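Local coordinates for putative regulator of transfer genes ArtA (Staphylococcus aureus subsp. aureus USA300, PDB 3GXQ), which binds DNA through a ribbon-helix-helix fold and acts as a master regulator of the plasmid-borne genes for plasmid transmission, at residues I27-E32 / S39-E44. Sequence-based numbering, arbitrary orientation.
Sequences IKYAQE and SQAGRE. With nucleotides of chain D.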
# COMPACT_ATOMS: atom_id res chain seq x y z
N ILE B 27 5.84 -2.04 9.29
CA ILE B 27 5.70 -2.86 10.48
C ILE B 27 5.90 -2.03 11.76
O ILE B 27 5.14 -2.19 12.73
CB ILE B 27 6.68 -4.04 10.46
CG1 ILE B 27 6.20 -5.09 9.44
CG2 ILE B 27 6.82 -4.62 11.85
CD1 ILE B 27 7.20 -6.23 9.23
N LYS B 28 6.89 -1.15 11.77
CA LYS B 28 7.11 -0.33 12.95
C LYS B 28 5.87 0.53 13.18
O LYS B 28 5.48 0.74 14.32
CB LYS B 28 8.35 0.55 12.78
CG LYS B 28 8.64 1.46 13.97
CD LYS B 28 10.00 2.13 13.83
CE LYS B 28 11.13 1.09 13.84
NZ LYS B 28 11.35 0.46 15.18
N TYR B 29 5.24 1.01 12.11
CA TYR B 29 4.03 1.83 12.23
C TYR B 29 2.86 0.98 12.75
O TYR B 29 2.04 1.44 13.54
CB TYR B 29 3.64 2.44 10.87
CG TYR B 29 2.39 3.31 10.90
CD1 TYR B 29 2.47 4.68 11.13
CD2 TYR B 29 1.12 2.76 10.72
CE1 TYR B 29 1.32 5.48 11.18
CE2 TYR B 29 -0.04 3.55 10.78
CZ TYR B 29 0.07 4.91 11.01
OH TYR B 29 -1.07 5.69 11.08
N ALA B 30 2.79 -0.26 12.29
CA ALA B 30 1.73 -1.18 12.70
C ALA B 30 1.88 -1.46 14.20
O ALA B 30 0.89 -1.54 14.94
CB ALA B 30 1.82 -2.47 11.90
N GLN B 31 3.12 -1.59 14.65
CA GLN B 31 3.39 -1.84 16.05
C GLN B 31 2.95 -0.65 16.92
O GLN B 31 2.26 -0.83 17.92
CB GLN B 31 4.88 -2.11 16.25
CG GLN B 31 5.34 -3.45 15.70
CD GLN B 31 6.84 -3.58 15.70
OE1 GLN B 31 7.56 -2.65 16.09
NE2 GLN B 31 7.34 -4.74 15.26
N GLU B 32 3.33 0.55 16.51
CA GLU B 32 3.00 1.77 17.24
C GLU B 32 1.52 2.16 17.18
O GLU B 32 0.98 2.71 18.15
CB GLU B 32 3.84 2.93 16.70
CG GLU B 32 5.35 2.71 16.78
CD GLU B 32 6.13 3.63 15.86
OE1 GLU B 32 7.37 3.49 15.78
OE2 GLU B 32 5.51 4.49 15.20
N SER B 39 -1.65 -5.16 7.65
CA SER B 39 -2.63 -4.82 6.63
C SER B 39 -3.32 -3.49 6.95
O SER B 39 -3.51 -2.64 6.07
CB SER B 39 -3.70 -5.91 6.51
OG SER B 39 -3.16 -7.15 6.05
N GLN B 40 -3.71 -3.30 8.21
CA GLN B 40 -4.39 -2.07 8.62
C GLN B 40 -3.46 -0.87 8.55
O GLN B 40 -3.88 0.23 8.21
CB GLN B 40 -4.96 -2.23 10.03
CG GLN B 40 -5.55 -0.97 10.64
CD GLN B 40 -6.36 -1.25 11.90
OE1 GLN B 40 -6.65 -0.34 12.68
NE2 GLN B 40 -6.75 -2.51 12.10
N ALA B 41 -2.19 -1.07 8.88
CA ALA B 41 -1.20 -0.00 8.83
C ALA B 41 -1.01 0.38 7.35
O ALA B 41 -0.95 1.56 7.02
CB ALA B 41 0.12 -0.47 9.45
N GLY B 42 -0.93 -0.63 6.49
CA GLY B 42 -0.77 -0.39 5.07
C GLY B 42 -1.92 0.42 4.47
O GLY B 42 -1.69 1.25 3.59
N ARG B 43 -3.14 0.18 4.93
CA ARG B 43 -4.31 0.92 4.45
C ARG B 43 -4.24 2.39 4.85
O ARG B 43 -4.45 3.27 4.02
CB ARG B 43 -5.61 0.34 5.03
CG ARG B 43 -6.21 -0.80 4.24
CD ARG B 43 -7.35 -1.45 5.03
NE ARG B 43 -7.14 -2.88 5.00
CZ ARG B 43 -7.18 -3.68 6.06
NH1 ARG B 43 -7.46 -3.21 7.27
NH2 ARG B 43 -6.89 -4.96 5.88
N GLU B 44 -3.96 2.64 6.13
CA GLU B 44 -3.85 4.00 6.66
C GLU B 44 -2.73 4.76 5.94
O GLU B 44 -2.88 5.92 5.59
CB GLU B 44 -3.57 3.97 8.16
CG GLU B 44 -4.49 3.06 8.95
CD GLU B 44 -4.15 3.01 10.44
OE1 GLU B 44 -2.95 2.96 10.78
OE2 GLU B 44 -5.09 3.01 11.27
P DA D 3 -7.45 -7.26 7.84
OP1 DA D 3 -7.23 -6.12 8.75
OP2 DA D 3 -7.41 -7.07 6.38
O5' DA D 3 -6.41 -8.42 8.16
C5' DA D 3 -6.41 -9.05 9.43
C4' DA D 3 -5.16 -9.86 9.63
O4' DA D 3 -5.34 -11.18 9.04
C3' DA D 3 -3.95 -9.26 8.90
O3' DA D 3 -2.75 -9.54 9.63
C2' DA D 3 -4.01 -9.94 7.54
C1' DA D 3 -4.49 -11.33 7.91
N9 DA D 3 -5.20 -12.11 6.90
C8 DA D 3 -5.97 -11.67 5.86
N7 DA D 3 -6.45 -12.63 5.10
C5 DA D 3 -5.97 -13.79 5.68
C6 DA D 3 -6.12 -15.16 5.36
N6 DA D 3 -6.84 -15.60 4.31
N1 DA D 3 -5.51 -16.06 6.15
C2 DA D 3 -4.79 -15.62 7.19
N3 DA D 3 -4.58 -14.37 7.60
C4 DA D 3 -5.20 -13.49 6.79
P DT D 4 -1.37 -8.85 9.21
OP1 DT D 4 -0.72 -8.29 10.41
OP2 DT D 4 -1.60 -7.99 8.03
O5' DT D 4 -0.49 -10.07 8.72
C5' DT D 4 -1.12 -11.27 8.33
C4' DT D 4 -0.09 -12.34 8.10
O4' DT D 4 -0.75 -13.33 7.28
C3' DT D 4 1.10 -11.87 7.27
O3' DT D 4 2.27 -12.63 7.63
C2' DT D 4 0.63 -12.07 5.84
C1' DT D 4 -0.25 -13.31 5.96
N1 DT D 4 -1.41 -13.37 5.04
C2 DT D 4 -1.85 -14.63 4.68
O2 DT D 4 -1.34 -15.65 5.11
N3 DT D 4 -2.90 -14.65 3.81
C4 DT D 4 -3.56 -13.57 3.27
O4 DT D 4 -4.49 -13.76 2.49
C5 DT D 4 -3.06 -12.26 3.70
C7 DT D 4 -3.72 -11.02 3.18
C6 DT D 4 -2.02 -12.23 4.55
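Phosphate oxygen OP2 of DT4 of chain D accepts two hydrogen bonds from Ser-39, one from the hydroxyl OG at 2.7 Å and one from the backbone N at 2.9 Å. The Ser-39 side chain turns back beside its own N, which lets both donors converge on the one oxygen in the first turn of helix 38-53. The helix dipole probably favours this grip. One turn on, Arg-43 NH1 hydrogen-bonds OP1 of DA3 of chain D at 3.3 Å, its guanidinium lying with one face over Ser-39 O.

Away from the DNA, the Tyr-29 ring and Ala-30 pack on Ala-41: CB of Ala-41 sits 3.6 Å from CB of Ala-30 and fits against the ring edge at CD2. CG anti to the backbone N (chi1 -180°) sets that edge against Ala-41 and Glu-44. OE1 of Glu-44 lies in the ring plane, 3.0 Å from CE2 of Tyr-29, and accepts a weak hydrogen bond from its OH; the carboxylate stands nearly upright to the ring, 82° between planes.

The axes of segments 27-32 and 39-44 pass 8.6 Å apart at 104°, in the ribbon-helix-helix corner between helices 20-33 and 38-53; Arg-43 NE hydrogen-bonds Leu-17 O in the second subunit's ribbon strand, and Ile-53 of that subunit packs on Tyr-29.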